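PDB 6KHU: diguanylate cyclase/phosphodiesterase-domain containing protein from Thermotoga maritima MSB8, which probably acts as a diguanylate cyclase, making cyclic di-GMP from two molecules of GTP, or serves as a GGDEF-type relative of such enzymes. Local coordinates for residues H20-F34 against S106-L119. Numbering follows the deposited sequence.
Sequences HQRAFEENTPYTIFF and SIAYKSYPEDFMDL. With ZN (zinc ion), chain B.
Tyr30, Ile32 and Phe34 pair with Tyr112, Lys110 and Ala108 through antiparallel backbone hydrogen bonds, two to each pair. Ile32 N donates to Lys110 O at 2.9 Å. At the non-hydrogen-bonded pair Thr31-Ser111, Ser111 OG donates to Thr31 OG1 at 2.9 Å; Thr31 OG1 also bonds Val81 O. On the same face, Phe33 CD2 packs on Tyr109 CB at 3.5 Å.

The aromatic cluster lies on the other face. With CG anti to the backbone N (chi1 172°), Tyr112 packs against helix 9-26, where its CE2 meets Ala23 CB. The edge of His20 points at the Tyr112 face, planes at 68°, and Pro113 CB covers the opposite face. Tyr30 CE1 touches Tyr112 CB at 3.4 Å. His20 ND1 and Tyr30 OH share a 2.6 Å hydrogen bond, which helps fix the imidazole. Leu119 CB sits over the imidazole face. A serine in place of Tyr112 would probably open a gap beside Ala23 and leave the His20 edge without its aromatic face.

His20 NE2 bonds Met117 O only weakly, and a water bridges the two. The arrangement pairs strand 30-37 with the outermost strand 105-112 and packs the end of helix 9-26 on it, consistent with the alpha/beta fold of GGDEF domains.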
loop_
_atom_site.group_PDB
_atom_site.type_symbol
_atom_site.label_atom_id
_atom_site.label_comp_id
_atom_site.label_asym_id
_atom_site.label_seq_id
_atom_site.Cartn_x
_atom_site.Cartn_y
_atom_site.Cartn_z
ATOM N N HIS A 20 -3.060 -11.479 -6.864
ATOM C CA HIS A 20 -1.847 -11.884 -7.571
ATOM C C HIS A 20 -2.152 -13.000 -8.559
ATOM O O HIS A 20 -1.661 -12.988 -9.698
ATOM C CB HIS A 20 -0.767 -12.316 -6.565
ATOM C CG HIS A 20 0.538 -12.697 -7.192
ATOM N ND1 HIS A 20 1.401 -11.770 -7.742
ATOM C CD2 HIS A 20 1.142 -13.905 -7.339
ATOM C CE1 HIS A 20 2.475 -12.390 -8.208
ATOM N NE2 HIS A 20 2.343 -13.687 -7.980
ATOM N N GLN A 21 -3.003 -13.951 -8.158
ATOM C CA GLN A 21 -3.383 -15.034 -9.059
ATOM C C GLN A 21 -4.208 -14.516 -10.227
ATOM O O GLN A 21 -3.974 -14.895 -11.380
ATOM C CB GLN A 21 -4.163 -16.104 -8.302
ATOM C CG GLN A 21 -4.703 -17.175 -9.215
ATOM C CD GLN A 21 -5.078 -18.434 -8.467
ATOM O OE1 GLN A 21 -4.410 -18.822 -7.505
ATOM N NE2 GLN A 21 -6.142 -19.090 -8.913
ATOM N N ARG A 22 -5.183 -13.649 -9.944
ATOM C CA ARG A 22 -6.018 -13.080 -11.000
ATOM C C ARG A 22 -5.194 -12.256 -11.984
ATOM O O ARG A 22 -5.465 -12.267 -13.191
ATOM C CB ARG A 22 -7.128 -12.216 -10.385
ATOM C CG ARG A 22 -8.305 -12.984 -9.782
ATOM C CD ARG A 22 -9.465 -12.020 -9.480
ATOM N NE ARG A 22 -9.007 -10.977 -8.571
ATOM C CZ ARG A 22 -9.172 -11.004 -7.252
ATOM N NH1 ARG A 22 -9.847 -11.990 -6.671
ATOM N NH2 ARG A 22 -8.690 -10.021 -6.516
ATOM N N ALA A 23 -4.208 -11.506 -11.480
ATOM C CA ALA A 23 -3.339 -10.714 -12.345
ATOM C C ALA A 23 -2.552 -11.613 -13.295
ATOM O O ALA A 23 -2.453 -11.339 -14.498
ATOM C CB ALA A 23 -2.389 -9.873 -11.488
ATOM N N PHE A 24 -1.982 -12.694 -12.762
ATOM C CA PHE A 24 -1.321 -13.693 -13.594
ATOM C C PHE A 24 -2.264 -14.205 -14.676
ATOM O O PHE A 24 -1.945 -14.167 -15.869
ATOM C CB PHE A 24 -0.830 -14.843 -12.709
ATOM C CG PHE A 24 -0.062 -15.907 -13.447
ATOM C CD1 PHE A 24 1.256 -15.701 -13.821
ATOM C CD2 PHE A 24 -0.652 -17.127 -13.744
ATOM C CE1 PHE A 24 1.977 -16.697 -14.480
ATOM C CE2 PHE A 24 0.061 -18.120 -14.406
ATOM C CZ PHE A 24 1.378 -17.896 -14.770
ATOM N N GLU A 25 -3.460 -14.637 -14.269
ATOM C CA GLU A 25 -4.399 -15.255 -15.197
ATOM C C GLU A 25 -4.869 -14.285 -16.271
ATOM O O GLU A 25 -5.058 -14.679 -17.427
ATOM C CB GLU A 25 -5.593 -15.801 -14.425
ATOM C CG GLU A 25 -5.274 -17.037 -13.597
ATOM C CD GLU A 25 -6.326 -17.304 -12.547
ATOM O OE1 GLU A 25 -7.144 -16.393 -12.279
ATOM O OE2 GLU A 25 -6.325 -18.411 -11.974
ATOM N N GLU A 26 -5.081 -13.022 -15.918
ATOM C CA GLU A 26 -5.679 -12.079 -16.851
ATOM C C GLU A 26 -4.654 -11.189 -17.540
ATOM O O GLU A 26 -5.055 -10.284 -18.277
ATOM C CB GLU A 26 -6.726 -11.196 -16.148
ATOM C CG GLU A 26 -7.835 -11.933 -15.372
ATOM C CD GLU A 26 -8.508 -13.055 -16.172
ATOM O OE1 GLU A 26 -8.767 -12.877 -17.379
ATOM O OE2 GLU A 26 -8.771 -14.123 -15.590
ATOM N N ASN A 27 -3.358 -11.409 -17.310
ATOM C CA ASN A 27 -2.287 -10.590 -17.889
ATOM C C ASN A 27 -2.478 -9.107 -17.578
ATOM O O ASN A 27 -2.353 -8.238 -18.443
ATOM C CB ASN A 27 -2.179 -10.814 -19.400
ATOM C CG ASN A 27 -1.692 -12.212 -19.750
ATOM O OD1 ASN A 27 -2.099 -13.193 -19.137
ATOM N ND2 ASN A 27 -0.828 -12.305 -20.750
ATOM N N THR A 28 -2.782 -8.817 -16.318
ATOM C CA THR A 28 -3.016 -7.444 -15.924
ATOM C C THR A 28 -2.070 -7.053 -14.797
ATOM O O THR A 28 -1.840 -7.845 -13.878
ATOM C CB THR A 28 -4.463 -7.240 -15.464
ATOM O OG1 THR A 28 -4.691 -8.033 -14.291
ATOM C CG2 THR A 28 -5.440 -7.658 -16.550
ATOM N N PRO A 29 -1.503 -5.857 -14.837
ATOM C CA PRO A 29 -0.562 -5.458 -13.790
ATOM C C PRO A 29 -1.296 -4.947 -12.560
ATOM O O PRO A 29 -2.484 -4.610 -12.604
ATOM C CB PRO A 29 0.248 -4.343 -14.459
ATOM C CG PRO A 29 -0.764 -3.692 -15.384
ATOM C CD PRO A 29 -1.756 -4.769 -15.801
ATOM N N TYR A 30 -0.565 -4.924 -11.443
ATOM C CA TYR A 30 -1.010 -4.246 -10.232
ATOM C C TYR A 30 0.225 -3.809 -9.456
ATOM O O TYR A 30 1.335 -4.273 -9.716
ATOM C CB TYR A 30 -1.916 -5.139 -9.363
ATOM C CG TYR A 30 -1.174 -6.261 -8.667
ATOM C CD1 TYR A 30 -0.870 -7.439 -9.348
ATOM C CD2 TYR A 30 -0.766 -6.141 -7.340
ATOM C CE1 TYR A 30 -0.182 -8.468 -8.731
ATOM C CE2 TYR A 30 -0.059 -7.175 -6.706
ATOM C CZ TYR A 30 0.213 -8.337 -7.408
ATOM O OH TYR A 30 0.899 -9.361 -6.808
ATOM N N THR A 31 0.027 -2.918 -8.486
ATOM C CA THR A 31 1.142 -2.370 -7.730
ATOM C C THR A 31 0.841 -2.415 -6.241
ATOM O O THR A 31 -0.286 -2.139 -5.819
ATOM C CB THR A 31 1.447 -0.939 -8.199
ATOM O OG1 THR A 31 1.838 -0.982 -9.580
ATOM C CG2 THR A 31 2.584 -0.330 -7.392
ATOM N N ILE A 32 1.854 -2.786 -5.459
ATOM C CA ILE A 32 1.790 -2.831 -4.003
ATOM C C ILE A 32 2.580 -1.650 -3.453
ATOM O O ILE A 32 3.725 -1.421 -3.861
ATOM C CB ILE A 32 2.364 -4.150 -3.452
ATOM C CG1 ILE A 32 1.627 -5.355 -4.047
ATOM C CG2 ILE A 32 2.287 -4.171 -1.932
ATOM C CD1 ILE A 32 2.287 -6.687 -3.736
ATOM N N PHE A 33 1.984 -0.913 -2.522
ATOM C CA PHE A 33 2.660 0.181 -1.838
ATOM C C PHE A 33 2.748 -0.155 -0.357
ATOM O O PHE A 33 1.777 -0.655 0.227
ATOM C CB PHE A 33 1.917 1.540 -2.010
ATOM C CG PHE A 33 1.774 2.008 -3.439
ATOM C CD1 PHE A 33 0.792 1.483 -4.260
ATOM C CD2 PHE A 33 2.588 3.009 -3.940
ATOM C CE1 PHE A 33 0.641 1.915 -5.556
ATOM C CE2 PHE A 33 2.446 3.442 -5.249
ATOM C CZ PHE A 33 1.472 2.886 -6.060
ATOM N N PHE A 34 3.910 0.125 0.248
ATOM C CA PHE A 34 4.094 0.083 1.699
ATOM C C PHE A 34 4.391 1.485 2.221
ATOM O O PHE A 34 5.214 2.205 1.641
ATOM C CB PHE A 34 5.268 -0.832 2.092
ATOM C CG PHE A 34 4.898 -2.272 2.298
ATOM C CD1 PHE A 34 3.960 -2.892 1.485
ATOM C CD2 PHE A 34 5.522 -3.017 3.304
ATOM C CE1 PHE A 34 3.630 -4.240 1.672
ATOM C CE2 PHE A 34 5.210 -4.358 3.499
ATOM C CZ PHE A 34 4.259 -4.976 2.681
ATOM N N SER A 106 8.513 6.380 5.553
ATOM C CA SER A 106 9.175 5.815 4.385
ATOM C C SER A 106 8.121 5.165 3.502
ATOM O O SER A 106 7.149 4.586 4.002
ATOM C CB SER A 106 10.235 4.780 4.785
ATOM O OG SER A 106 11.217 5.347 5.639
ATOM N N ILE A 107 8.307 5.261 2.192
ATOM C CA ILE A 107 7.342 4.715 1.248
ATOM C C ILE A 107 8.111 3.934 0.195
ATOM O O ILE A 107 9.230 4.296 -0.177
ATOM C CB ILE A 107 6.476 5.823 0.602
ATOM C CG1 ILE A 107 5.423 5.234 -0.347
ATOM C CG2 ILE A 107 7.344 6.806 -0.151
ATOM C CD1 ILE A 107 4.309 6.237 -0.715
ATOM N N ALA A 108 7.505 2.849 -0.281
ATOM C CA ALA A 108 8.108 2.042 -1.334
ATOM C C ALA A 108 6.999 1.313 -2.080
ATOM O O ALA A 108 5.899 1.128 -1.554
ATOM C CB ALA A 108 9.132 1.055 -0.759
ATOM N N TYR A 109 7.279 0.923 -3.328
ATOM C CA TYR A 109 6.292 0.186 -4.106
ATOM C C TYR A 109 6.970 -0.842 -5.005
ATOM O O TYR A 109 8.135 -0.690 -5.381
ATOM C CB TYR A 109 5.394 1.129 -4.940
ATOM C CG TYR A 109 6.100 1.871 -6.054
ATOM C CD1 TYR A 109 6.324 1.269 -7.283
ATOM C CD2 TYR A 109 6.530 3.183 -5.878
ATOM C CE1 TYR A 109 6.965 1.944 -8.307
ATOM C CE2 TYR A 109 7.174 3.869 -6.899
ATOM C CZ TYR A 109 7.386 3.239 -8.109
ATOM O OH TYR A 109 8.019 3.910 -9.129
ATOM N N LYS A 110 6.215 -1.893 -5.343
ATOM C CA LYS A 110 6.646 -2.936 -6.267
ATOM C C LYS A 110 5.503 -3.188 -7.240
ATOM O O LYS A 110 4.367 -3.397 -6.809
ATOM C CB LYS A 110 6.998 -4.228 -5.532
ATOM C CG LYS A 110 8.251 -4.159 -4.686
ATOM C CD LYS A 110 9.487 -4.332 -5.533
ATOM C CE LYS A 110 10.758 -4.186 -4.698
ATOM N NZ LYS A 110 11.960 -4.519 -5.514
ATOM N N SER A 111 5.787 -3.143 -8.541
ATOM C CA SER A 111 4.766 -3.355 -9.562
ATOM C C SER A 111 4.893 -4.755 -10.150
ATOM O O SER A 111 5.999 -5.207 -10.468
ATOM C CB SER A 111 4.871 -2.314 -10.679
ATOM O OG SER A 111 4.676 -1.008 -10.166
ATOM N N TYR A 112 3.768 -5.434 -10.284
ATOM C CA TYR A 112 3.732 -6.713 -10.963
ATOM C C TYR A 112 3.287 -6.491 -12.398
ATOM O O TYR A 112 2.339 -5.743 -12.631
ATOM C CB TYR A 112 2.753 -7.670 -10.269
ATOM C CG TYR A 112 2.508 -8.968 -11.027
ATOM C CD1 TYR A 112 3.349 -10.052 -10.852
ATOM C CD2 TYR A 112 1.432 -9.104 -11.917
ATOM C CE1 TYR A 112 3.154 -11.244 -11.534
ATOM C CE2 TYR A 112 1.217 -10.314 -12.610
ATOM C CZ TYR A 112 2.097 -11.375 -12.410
ATOM O OH TYR A 112 1.933 -12.574 -13.067
ATOM N N PRO A 113 3.907 -7.119 -13.404
ATOM C CA PRO A 113 5.006 -8.092 -13.335
ATOM C C PRO A 113 6.420 -7.530 -13.524
ATOM O O PRO A 113 7.379 -8.314 -13.466
ATOM C CB PRO A 113 4.682 -9.035 -14.498
ATOM C CG PRO A 113 4.096 -8.089 -15.545
ATOM C CD PRO A 113 3.333 -7.036 -14.766
ATOM N N GLU A 114 6.569 -6.217 -13.737
ATOM C CA GLU A 114 7.870 -5.705 -14.174
ATOM C C GLU A 114 8.888 -5.703 -13.041
ATOM O O GLU A 114 10.074 -5.967 -13.265
ATOM C CB GLU A 114 7.718 -4.304 -14.763
ATOM C CG GLU A 114 7.258 -4.307 -16.218
ATOM C CD GLU A 114 8.018 -3.311 -17.096
ATOM O OE1 GLU A 114 7.756 -2.089 -16.980
ATOM O OE2 GLU A 114 8.865 -3.756 -17.909
ATOM N N ASP A 115 8.454 -5.399 -11.817
ATOM C CA ASP A 115 9.378 -5.432 -10.692
ATOM C C ASP A 115 9.529 -6.836 -10.116
ATOM O O ASP A 115 10.566 -7.139 -9.526
ATOM C CB ASP A 115 8.913 -4.479 -9.578
ATOM C CG ASP A 115 8.998 -3.010 -9.972
ATOM O OD1 ASP A 115 9.828 -2.655 -10.842
ATOM O OD2 ASP A 115 8.230 -2.210 -9.395
ATOM N N PHE A 116 8.514 -7.691 -10.256
ATOM C CA PHE A 116 8.519 -8.983 -9.574
ATOM C C PHE A 116 7.449 -9.878 -10.165
ATOM O O PHE A 116 6.480 -9.409 -10.770
ATOM C CB PHE A 116 8.274 -8.838 -8.062
ATOM C CG PHE A 116 6.822 -8.544 -7.687
ATOM C CD1 PHE A 116 6.350 -7.226 -7.639
ATOM C CD2 PHE A 116 5.951 -9.569 -7.359
ATOM C CE1 PHE A 116 5.040 -6.939 -7.286
ATOM C CE2 PHE A 116 4.624 -9.303 -7.010
ATOM C CZ PHE A 116 4.160 -7.983 -6.972
HETATM N N MSE A 117 7.608 -11.174 -9.929
HETATM C CA MSE A 117 6.536 -12.115 -10.199
HETATM C C MSE A 117 6.371 -13.099 -9.056
HETATM O O MSE A 117 5.397 -13.853 -8.991
HETATM C CB MSE A 117 6.807 -12.828 -11.504
HETATM C CG MSE A 117 6.408 -11.945 -12.669
HETATM SE SE MSE A 117 6.953 -12.726 -14.334
HETATM C CE MSE A 117 5.360 -13.853 -14.601
ATOM N N ASP A 118 7.326 -13.051 -8.131
ATOM C CA ASP A 118 7.301 -13.847 -6.911
ATOM C C ASP A 118 6.780 -12.950 -5.782
ATOM O O ASP A 118 7.487 -12.042 -5.329
ATOM C CB ASP A 118 8.707 -14.384 -6.634
ATOM C CG ASP A 118 8.809 -15.213 -5.351
ATOM O OD1 ASP A 118 8.190 -14.856 -4.340
ATOM O OD2 ASP A 118 9.577 -16.207 -5.343
ATOM N N LEU A 119 5.557 -13.228 -5.309
ATOM C CA LEU A 119 4.901 -12.322 -4.369
ATOM C C LEU A 119 5.599 -12.306 -3.009
ATOM O O LEU A 119 5.755 -11.238 -2.404
ATOM C CB LEU A 119 3.423 -12.682 -4.209
ATOM C CG LEU A 119 2.629 -11.793 -3.229
ATOM C CD1 LEU A 119 2.634 -10.311 -3.621
ATOM C CD2 LEU A 119 1.200 -12.313 -3.070
HETATM ZN ZN ZN B . 9.888 -17.066 -3.623
HETATM O O HOH W 1 4.303 -16.195 -8.530
HETATM O O HOH W 2 11.363 -15.741 -2.519
#